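Local coordinates for protein acyl-coenzyme A oxidase 1 (Yarrowia lipolytica, PDB 5Y9D) that catalyses the oxidation of acyl-CoA by molecular oxygen to (2E)-enoyl-CoA and hydrogen peroxide with FAD as cofactor, in peroxisomal fatty acid beta-oxidation, at residues A[90-93]-A[94-97]; A[510-513]-A[514-517]; A[40-44]-A[45-49]. One frame throughout, in Å; residues are numbered along the deposited sequence.

How the contacts relate
Each of these three contacts is local, made within a turn or so of one largely helical chain, and each has side chains that also meet a different part of the fold. Along the chain, contact 3 comes first, at the start of helix 44-52, then contact 1 within helix 84-98, and last contact 2, around helix 513-516. None touches another: the centres of contacts 1 and 2 are about 55 Å apart, on opposite sides of the chain's centre, those of contacts 1 and 3 about 35 Å, and those of contacts 2 and 3 about 30 Å. Contact 1 faces helix 122-142 and the second subunit, whereas contacts 2 and 3 lean on C-terminal helices, 619-637 and 640-646. Contact 3 thus joins an early segment to the C-terminal region.

Contact 1: residues A[90-93]-A[94-97]; sequences QTME and RVAA
The guanidinium of R94 lies stacked with the amide of Q90, one helical turn earlier, their planes 15° apart. Both side chains point the same way, and Q90 CD comes over one face of the guanidinium, 3.4 Å from R94 NH2. Q90 gets there by turning CG between its backbone N and carbonyl carbon (chi1 76°) and then running out straight. R94, extended from CG to NE, passes its CG 3.1 Å from Q90 O. These pairings follow the i to i+4 spacing of an alpha-helix, here helix 84-98 in the N-terminal region of the oxidase, and the backbone repeats it: R94 N bonds to Q90 O at 2.9 Å, V95 N to T91 O at 2.8 Å. At its far end R94 forms salt bridges with D79 and D121, so a leucine in its place would probably leave both aspartates without their mate and the Q90 amide freer to turn. V95 uses its CG2 branch, 3.1 Å from T91 O, and its CB meets M92 CE at 4.1 Å. E93, its chain extended beyond CG, keeps OE1 6.0 Å from R94 NE, too far for a salt bridge, and its side chain packs on T690 of the second subunit.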
ATOM      1  N   GLN A  90      16.515 -11.779  17.145  1.00 26.28           N
ATOM      2  CA  GLN A  90      16.411 -13.027  16.383  1.00 28.18           C
ATOM      3  C   GLN A  90      16.932 -12.919  14.946  1.00 24.74           C
ATOM      4  O   GLN A  90      17.384 -13.887  14.370  1.00 23.40           O
ATOM      5  CB  GLN A  90      14.998 -13.550  16.399  1.00 34.78           C
ATOM      6  CG  GLN A  90      14.066 -12.792  15.474  1.00 41.88           C
ATOM      7  CD  GLN A  90      12.592 -13.045  15.796  1.00 47.86           C
ATOM      8  OE1 GLN A  90      12.256 -13.714  16.803  1.00 46.81           O
ATOM      9  NE2 GLN A  90      11.708 -12.522  14.936  1.00 45.85           N
ATOM     10  N   THR A  91      16.887 -11.735  14.377  1.00 23.40           N
ATOM     11  CA  THR A  91      17.531 -11.484  13.112  1.00 23.02           C
ATOM     12  C   THR A  91      19.052 -11.711  13.248  1.00 25.54           C
ATOM     13  O   THR A  91      19.686 -12.289  12.350  1.00 24.02           O
ATOM     14  CB  THR A  91      17.213 -10.067  12.641  1.00 23.12           C
ATOM     15  OG1 THR A  91      15.787  -9.891  12.585  1.00 22.30           O
ATOM     16  CG2 THR A  91      17.802  -9.788  11.292  1.00 22.87           C
ATOM     17  N   MET A  92      19.634 -11.299  14.375  1.00 27.56           N
ATOM     18  CA  MET A  92      21.064 -11.535  14.588  1.00 29.90           C
ATOM     19  C   MET A  92      21.395 -12.999  14.684  1.00 27.09           C
ATOM     20  O   MET A  92      22.337 -13.442  14.076  1.00 25.24           O
ATOM     21  CB  MET A  92      21.594 -10.841  15.836  1.00 32.80           C
ATOM     22  CG  MET A  92      22.477  -9.676  15.509  1.00 37.87           C
ATOM     23  SD  MET A  92      23.877 -10.097  14.470  1.00 44.51           S
ATOM     24  CE  MET A  92      23.474  -9.279  12.942  1.00 47.08           C
ATOM     25  N   GLU A  93      20.636 -13.742  15.472  1.00 26.11           N
ATOM     26  CA  GLU A  93      20.777 -15.197  15.473  1.00 27.27           C
ATOM     27  C   GLU A  93      20.642 -15.787  14.043  1.00 26.37           C
ATOM     28  O   GLU A  93      21.443 -16.663  13.636  1.00 24.28           O
ATOM     29  CB  GLU A  93      19.723 -15.842  16.374  1.00 27.95           C
ATOM     30  CG  GLU A  93      19.829 -15.461  17.825  1.00 30.71           C
ATOM     31  CD  GLU A  93      18.609 -15.851  18.630  1.00 35.88           C
ATOM     32  OE1 GLU A  93      17.542 -16.088  18.008  1.00 37.73           O
ATOM     33  OE2 GLU A  93      18.713 -15.917  19.888  1.00 40.34           O
ATOM     34  N   ARG A  94      19.626 -15.340  13.298  1.00 24.61           N
ATOM     35  CA  ARG A  94      19.406 -15.881  11.946  1.00 26.24           C
ATOM     36  C   ARG A  94      20.563 -15.570  11.015  1.00 26.15           C
ATOM     37  O   ARG A  94      21.032 -16.430  10.298  1.00 30.22           O
ATOM     38  CB  ARG A  94      18.058 -15.451  11.374  1.00 27.03           C
ATOM     39  CG  ARG A  94      16.913 -16.057  12.180  1.00 27.98           C
ATOM     40  CD  ARG A  94      15.569 -15.495  11.815  1.00 30.20           C
ATOM     41  NE  ARG A  94      14.558 -15.816  12.813  1.00 33.86           N
ATOM     42  CZ  ARG A  94      13.278 -15.459  12.736  1.00 37.11           C
ATOM     43  NH1 ARG A  94      12.820 -14.786  11.687  1.00 39.09           N
ATOM     44  NH2 ARG A  94      12.447 -15.781  13.717  1.00 38.82           N
ATOM     45  N   VAL A  95      21.065 -14.354  11.062  1.00 26.97           N
ATOM     46  CA  VAL A  95      22.271 -14.005  10.320  1.00 26.58           C
ATOM     47  C   VAL A  95      23.425 -14.953  10.667  1.00 25.42           C
ATOM     48  O   VAL A  95      24.102 -15.447   9.777  1.00 26.23           O
ATOM     49  CB  VAL A  95      22.704 -12.531  10.580  1.00 26.28           C
ATOM     50  CG1 VAL A  95      24.076 -12.245   9.958  1.00 25.88           C
ATOM     51  CG2 VAL A  95      21.683 -11.580  10.022  1.00 25.30           C
ATOM     52  N   ALA A  96      23.634 -15.219  11.949  1.00 23.21           N
ATOM     53  CA  ALA A  96      24.667 -16.168  12.362  1.00 23.66           C
ATOM     54  C   ALA A  96      24.521 -17.543  11.733  1.00 25.69           C
ATOM     55  O   ALA A  96      25.477 -18.102  11.242  1.00 29.15           O
ATOM     56  CB  ALA A  96      24.704 -16.282  13.872  1.00 22.67           C
ATOM     57  N   ALA A  97      23.301 -18.059  11.705  1.00 29.32           N
ATOM     58  CA  ALA A  97      23.009 -19.413  11.216  1.00 28.07           C
ATOM     59  C   ALA A  97      23.175 -19.548   9.713  1.00 29.82           C
ATOM     60  O   ALA A  97      23.455 -20.663   9.240  1.00 31.49           O
ATOM     61  CB  ALA A  97      21.597 -19.816  11.597  1.00 26.40           C
TER

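Contact 2: residues A[510-513]-A[514-517]; sequences GTPR and EQLL
P512 and Q515 make the closest side-chain approach here, P512 CG and CD packed against the Q515 amide. Q515 crosses the pyrrolidine obliquely, bringing NE2 to 3.1 Å from P512 CG, while the amide oxygen OE1 faces T511 CG2 at 3.8 Å. Q515 CG stands beside its own backbone N (chi1 -69°) and the chain runs on extended, which carries the amide back over the residues that precede the helix. An apolar contact joins T511 CG2 to L516 CG at 4.0 Å. With P512 as the N-cap, these two occupy the positions of a hydrophobic staple, the residue before the cap meeting the fourth residue of the helix. L516 also packs on I625 and L628 of helix 619-637, and F521 of helix 519-544 touches T511, Q515 and L516. R513 lies alongside L517, NH2 4.2 Å from CD1.

The hydrogen bonds are those of the backbone. L516 N donates to P512 O at 3.2 Å in a fairly straight bond (163°), and L517 N to R513 O at 3.0 Å with more bend (133°), as the chain leaves helical geometry at L517. Among the charged groups, R513 NH1 makes a salt bridge to E631.

Proline offers no side-chain acceptor to the first amides, so the start of this short helix probably depends mainly on P512 O receiving L516 N and on apolar contact, and the arginine's charge is matched by a different helix.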
ATOM      1  N   GLY A 510     -11.468  -1.339 -37.186  1.00 87.58           N
ATOM      2  CA  GLY A 510     -11.378  -2.317 -36.090  1.00 79.51           C
ATOM      3  C   GLY A 510     -10.282  -3.354 -36.269  1.00 71.24           C
ATOM      4  O   GLY A 510      -9.810  -3.594 -37.372  1.00 70.65           O
ATOM      5  N   THR A 511      -9.878  -3.974 -35.170  1.00 67.01           N
ATOM      6  CA  THR A 511      -8.908  -5.062 -35.194  1.00 64.83           C
ATOM      7  C   THR A 511      -9.674  -6.367 -34.894  1.00 64.43           C
ATOM      8  O   THR A 511     -10.456  -6.417 -33.949  1.00 58.40           O
ATOM      9  CB  THR A 511      -7.789  -4.821 -34.147  1.00 61.40           C
ATOM     10  OG1 THR A 511      -7.279  -3.485 -34.288  1.00 55.49           O
ATOM     11  CG2 THR A 511      -6.634  -5.837 -34.303  1.00 61.17           C
ATOM     12  N   PRO A 512      -9.461  -7.424 -35.698  1.00 67.90           N
ATOM     13  CA  PRO A 512     -10.232  -8.640 -35.451  1.00 67.66           C
ATOM     14  C   PRO A 512      -9.746  -9.391 -34.225  1.00 68.15           C
ATOM     15  O   PRO A 512      -8.678  -9.095 -33.684  1.00 67.11           O
ATOM     16  CB  PRO A 512      -9.959  -9.480 -36.699  1.00 70.79           C
ATOM     17  CG  PRO A 512      -8.578  -9.081 -37.111  1.00 71.39           C
ATOM     18  CD  PRO A 512      -8.450  -7.618 -36.757  1.00 68.79           C
ATOM     19  N   ARG A 513     -10.543 -10.365 -33.809  1.00 68.64           N
ATOM     20  CA  ARG A 513     -10.214 -11.253 -32.699  1.00 66.95           C
ATOM     21  C   ARG A 513      -8.904 -12.044 -32.899  1.00 68.33           C
ATOM     22  O   ARG A 513      -8.127 -12.192 -31.955  1.00 71.31           O
ATOM     23  CB  ARG A 513     -11.387 -12.218 -32.465  1.00 67.41           C
ATOM     24  CG  ARG A 513     -11.043 -13.496 -31.709  1.00 68.46           C
ATOM     25  CD  ARG A 513     -12.205 -14.471 -31.707  1.00 65.97           C
ATOM     26  NE  ARG A 513     -13.218 -14.054 -30.744  1.00 65.24           N
ATOM     27  CZ  ARG A 513     -13.220 -14.379 -29.451  1.00 65.02           C
ATOM     28  NH1 ARG A 513     -14.200 -13.921 -28.677  1.00 67.17           N
ATOM     29  NH2 ARG A 513     -12.264 -15.160 -28.923  1.00 59.81           N
ATOM     30  N   GLU A 514      -8.675 -12.555 -34.110  1.00 67.16           N
ATOM     31  CA  GLU A 514      -7.521 -13.427 -34.405  1.00 66.81           C
ATOM     32  C   GLU A 514      -6.204 -12.704 -34.174  1.00 65.59           C
ATOM     33  O   GLU A 514      -5.254 -13.276 -33.637  1.00 67.17           O
ATOM     34  CB  GLU A 514      -7.537 -13.920 -35.863  1.00 71.31           C
ATOM     35  CG  GLU A 514      -8.646 -14.908 -36.220  1.00 73.66           C
ATOM     36  CD  GLU A 514      -9.984 -14.242 -36.533  1.00 71.57           C
ATOM     37  OE1 GLU A 514     -11.026 -14.740 -36.032  1.00 65.77           O
ATOM     38  OE2 GLU A 514      -9.992 -13.222 -37.266  1.00 70.04           O
ATOM     39  N   GLN A 515      -6.140 -11.454 -34.606  1.00 63.40           N
ATOM     40  CA  GLN A 515      -4.948 -10.634 -34.374  1.00 65.26           C
ATOM     41  C   GLN A 515      -4.791 -10.305 -32.887  1.00 56.58           C
ATOM     42  O   GLN A 515      -3.710 -10.401 -32.320  1.00 51.13           O
ATOM     43  CB  GLN A 515      -5.025  -9.347 -35.200  1.00 65.41           C
ATOM     44  CG  GLN A 515      -4.901  -9.594 -36.689  1.00 66.83           C
ATOM     45  CD  GLN A 515      -5.140  -8.342 -37.495  1.00 72.90           C
ATOM     46  OE1 GLN A 515      -4.623  -7.266 -37.164  1.00 75.51           O
ATOM     47  NE2 GLN A 515      -5.940  -8.465 -38.553  1.00 73.52           N
ATOM     48  N   LEU A 516      -5.896  -9.939 -32.260  1.00 54.05           N
ATOM     49  CA  LEU A 516      -5.886  -9.627 -30.846  1.00 57.21           C
ATOM     50  C   LEU A 516      -5.503 -10.804 -29.916  1.00 55.90           C
ATOM     51  O   LEU A 516      -5.138 -10.565 -28.766  1.00 58.68           O
ATOM     52  CB  LEU A 516      -7.237  -9.024 -30.442  1.00 60.08           C
ATOM     53  CG  LEU A 516      -7.480  -7.554 -30.818  1.00 60.09           C
ATOM     54  CD1 LEU A 516      -8.876  -7.137 -30.369  1.00 59.77           C
ATOM     55  CD2 LEU A 516      -6.420  -6.623 -30.229  1.00 59.61           C
ATOM     56  N   LEU A 517      -5.575 -12.047 -30.400  1.00 53.82           N
ATOM     57  CA  LEU A 517      -5.032 -13.203 -29.669  1.00 54.03           C
ATOM     58  C   LEU A 517      -3.689 -13.670 -30.214  1.00 55.10           C
ATOM     59  O   LEU A 517      -3.257 -14.792 -29.926  1.00 54.63           O
ATOM     60  CB  LEU A 517      -6.006 -14.383 -29.719  1.00 56.64           C
ATOM     61  CG  LEU A 517      -7.245 -14.313 -28.841  1.00 56.61           C
ATOM     62  CD1 LEU A 517      -8.088 -15.555 -29.092  1.00 58.11           C
ATOM     63  CD2 LEU A 517      -6.857 -14.199 -27.374  1.00 57.09           C
TER

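Contact 3: residues A[40-44]-A[45-49]; sequences TQFTV and RDVTN
F42 and V47 meet in the tight part of this turn, where V47 CG2 comes against F42 CD1 and CE1, 3.4 Å from CE1. The ring reaches this place because CG sits between the backbone N and the carbonyl carbon of F42 (chi1 55°), which sets the CD1–CE1 side of the ring against V47 CG2. One ring face is covered by T40 CG2, centred 3.9 Å above it. V47 presents CG2, the branch anti to its carbonyl carbon. Next to this pair, T48 N bonds to V44 O at 3.1 Å, nearly straight (166°) and in the carbonyl plane, while T48 OG1 is hydrogen-bonded to A646 O and passes V44 CG1 at 3.8 Å.

T43 and D46 form the looser side, toward solvent at T43. D46 N bonds to T43 O at 2.8 Å, an i to i+3 bond whose donor lies above the carbonyl plane, 44° out of it. The side chains cross without bonding: D46 OD2 stands 3.6 Å from T43 CB and 4.1 Å from T43 OG1.

R45, extended from CG to NE, forms salt bridges with E55 and E62, at the helix 55-70 that also touches T48 through T58. F42 and V47 touch L643 and A646 of helix 640-646, so the start of helix 44-52 touches both helix 55-70 and helix 640-646.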
ATOM      1  N   THR A  40      -6.369 -30.013 -12.457  1.00 33.83           N
ATOM      2  CA  THR A  40      -5.110 -29.718 -13.104  1.00 31.97           C
ATOM      3  C   THR A  40      -4.848 -30.684 -14.268  1.00 33.62           C
ATOM      4  O   THR A  40      -4.936 -31.888 -14.094  1.00 33.29           O
ATOM      5  CB  THR A  40      -3.973 -29.739 -12.069  1.00 31.08           C
ATOM      6  OG1 THR A  40      -4.234 -28.731 -11.097  1.00 31.36           O
ATOM      7  CG2 THR A  40      -2.597 -29.443 -12.696  1.00 30.87           C
ATOM      8  N   GLN A  41      -4.518 -30.135 -15.438  1.00 36.19           N
ATOM      9  CA  GLN A  41      -4.411 -30.892 -16.691  1.00 39.67           C
ATOM     10  C   GLN A  41      -2.992 -31.338 -16.990  1.00 38.25           C
ATOM     11  O   GLN A  41      -2.788 -32.149 -17.880  1.00 36.00           O
ATOM     12  CB  GLN A  41      -4.869 -30.015 -17.862  1.00 47.05           C
ATOM     13  CG  GLN A  41      -5.990 -30.615 -18.710  1.00 52.97           C
ATOM     14  CD  GLN A  41      -7.359 -30.253 -18.166  1.00 56.42           C
ATOM     15  OE1 GLN A  41      -7.585 -30.327 -16.956  1.00 59.48           O
ATOM     16  NE2 GLN A  41      -8.273 -29.838 -19.049  1.00 53.39           N
ATOM     17  N   PHE A  42      -2.027 -30.775 -16.259  1.00 36.52           N
ATOM     18  CA  PHE A  42      -0.588 -30.944 -16.512  1.00 35.13           C
ATOM     19  C   PHE A  42       0.166 -31.435 -15.250  1.00 34.80           C
ATOM     20  O   PHE A  42      -0.363 -31.427 -14.149  1.00 38.15           O
ATOM     21  CB  PHE A  42       0.004 -29.606 -17.025  1.00 34.87           C
ATOM     22  CG  PHE A  42      -0.258 -28.421 -16.115  1.00 33.15           C
ATOM     23  CD1 PHE A  42       0.537 -28.184 -15.003  1.00 32.00           C
ATOM     24  CD2 PHE A  42      -1.305 -27.562 -16.357  1.00 31.22           C
ATOM     25  CE1 PHE A  42       0.274 -27.121 -14.155  1.00 30.92           C
ATOM     26  CE2 PHE A  42      -1.556 -26.490 -15.525  1.00 31.30           C
ATOM     27  CZ  PHE A  42      -0.778 -26.277 -14.410  1.00 30.37           C
ATOM     28  N   THR A  43       1.392 -31.884 -15.418  1.00 35.30           N
ATOM     29  CA  THR A  43       2.257 -32.212 -14.296  1.00 36.01           C
ATOM     30  C   THR A  43       2.865 -30.935 -13.701  1.00 38.54           C
ATOM     31  O   THR A  43       3.640 -30.230 -14.371  1.00 40.17           O
ATOM     32  CB  THR A  43       3.391 -33.126 -14.750  1.00 37.01           C
ATOM     33  OG1 THR A  43       2.827 -34.335 -15.285  1.00 39.47           O
ATOM     34  CG2 THR A  43       4.358 -33.446 -13.581  1.00 36.34           C
ATOM     35  N   VAL A  44       2.520 -30.644 -12.446  1.00 36.98           N
ATOM     36  CA  VAL A  44       2.910 -29.382 -11.807  1.00 37.14           C
ATOM     37  C   VAL A  44       4.399 -29.100 -11.958  1.00 33.72           C
ATOM     38  O   VAL A  44       4.792 -27.999 -12.257  1.00 35.31           O
ATOM     39  CB  VAL A  44       2.556 -29.355 -10.301  1.00 36.96           C
ATOM     40  CG1 VAL A  44       3.227 -28.184  -9.607  1.00 38.38           C
ATOM     41  CG2 VAL A  44       1.058 -29.274 -10.110  1.00 36.72           C
ATOM     42  N   ARG A  45       5.225 -30.108 -11.767  1.00 33.01           N
ATOM     43  CA  ARG A  45       6.666 -29.913 -11.795  1.00 30.08           C
ATOM     44  C   ARG A  45       7.180 -29.512 -13.163  1.00 32.56           C
ATOM     45  O   ARG A  45       8.277 -28.972 -13.251  1.00 35.00           O
ATOM     46  CB  ARG A  45       7.370 -31.163 -11.319  1.00 28.68           C
ATOM     47  CG  ARG A  45       8.784 -30.930 -10.884  1.00 29.75           C
ATOM     48  CD  ARG A  45       9.445 -32.249 -10.573  1.00 29.36           C
ATOM     49  NE  ARG A  45      10.825 -32.089 -10.098  1.00 30.83           N
ATOM     50  CZ  ARG A  45      11.177 -31.690  -8.869  1.00 28.78           C
ATOM     51  NH1 ARG A  45      10.268 -31.319  -7.963  1.00 28.05           N
ATOM     52  NH2 ARG A  45      12.451 -31.630  -8.554  1.00 27.11           N
ATOM     53  N   ASP A  46       6.427 -29.763 -14.240  1.00 31.61           N
ATOM     54  CA  ASP A  46       6.877 -29.291 -15.542  1.00 31.84           C
ATOM     55  C   ASP A  46       6.795 -27.739 -15.575  1.00 31.16           C
ATOM     56  O   ASP A  46       7.712 -27.084 -16.063  1.00 32.38           O
ATOM     57  CB  ASP A  46       6.089 -29.921 -16.701  1.00 35.32           C
ATOM     58  CG  ASP A  46       6.397 -31.415 -16.926  1.00 38.45           C
ATOM     59  OD1 ASP A  46       7.497 -31.917 -16.609  1.00 44.49           O
ATOM     60  OD2 ASP A  46       5.518 -32.097 -17.476  1.00 41.30           O
ATOM     61  N   VAL A  47       5.715 -27.154 -15.057  1.00 29.49           N
ATOM     62  CA  VAL A  47       5.622 -25.690 -14.957  1.00 31.78           C
ATOM     63  C   VAL A  47       6.678 -25.130 -13.990  1.00 32.60           C
ATOM     64  O   VAL A  47       7.283 -24.111 -14.277  1.00 35.31           O
ATOM     65  CB  VAL A  47       4.233 -25.185 -14.508  1.00 30.08           C
ATOM     66  CG1 VAL A  47       4.168 -23.669 -14.624  1.00 29.07           C
ATOM     67  CG2 VAL A  47       3.139 -25.794 -15.360  1.00 31.65           C
ATOM     68  N   THR A  48       6.892 -25.807 -12.861  1.00 31.62           N
ATOM     69  CA  THR A  48       7.911 -25.409 -11.879  1.00 31.00           C
ATOM     70  C   THR A  48       9.302 -25.370 -12.553  1.00 31.06           C
ATOM     71  O   THR A  48      10.047 -24.421 -12.386  1.00 29.30           O
ATOM     72  CB  THR A  48       7.891 -26.348 -10.632  1.00 28.31           C
ATOM     73  OG1 THR A  48       6.566 -26.396 -10.069  1.00 26.08           O
ATOM     74  CG2 THR A  48       8.816 -25.842  -9.560  1.00 28.41           C
ATOM     75  N   ASN A  49       9.595 -26.379 -13.363  1.00 32.30           N
ATOM     76  CA  ASN A  49      10.832 -26.464 -14.160  1.00 31.27           C
ATOM     77  C   ASN A  49      10.934 -25.384 -15.217  1.00 31.91           C
ATOM     78  O   ASN A  49      11.988 -24.814 -15.433  1.00 33.69           O
ATOM     79  CB  ASN A  49      10.939 -27.848 -14.794  1.00 28.93           C
ATOM     80  CG  ASN A  49      11.232 -28.914 -13.763  1.00 30.86           C
ATOM     81  OD1 ASN A  49      11.664 -28.611 -12.629  1.00 29.46           O
ATOM     82  ND2 ASN A  49      11.008 -30.172 -14.130  1.00 33.03           N
TER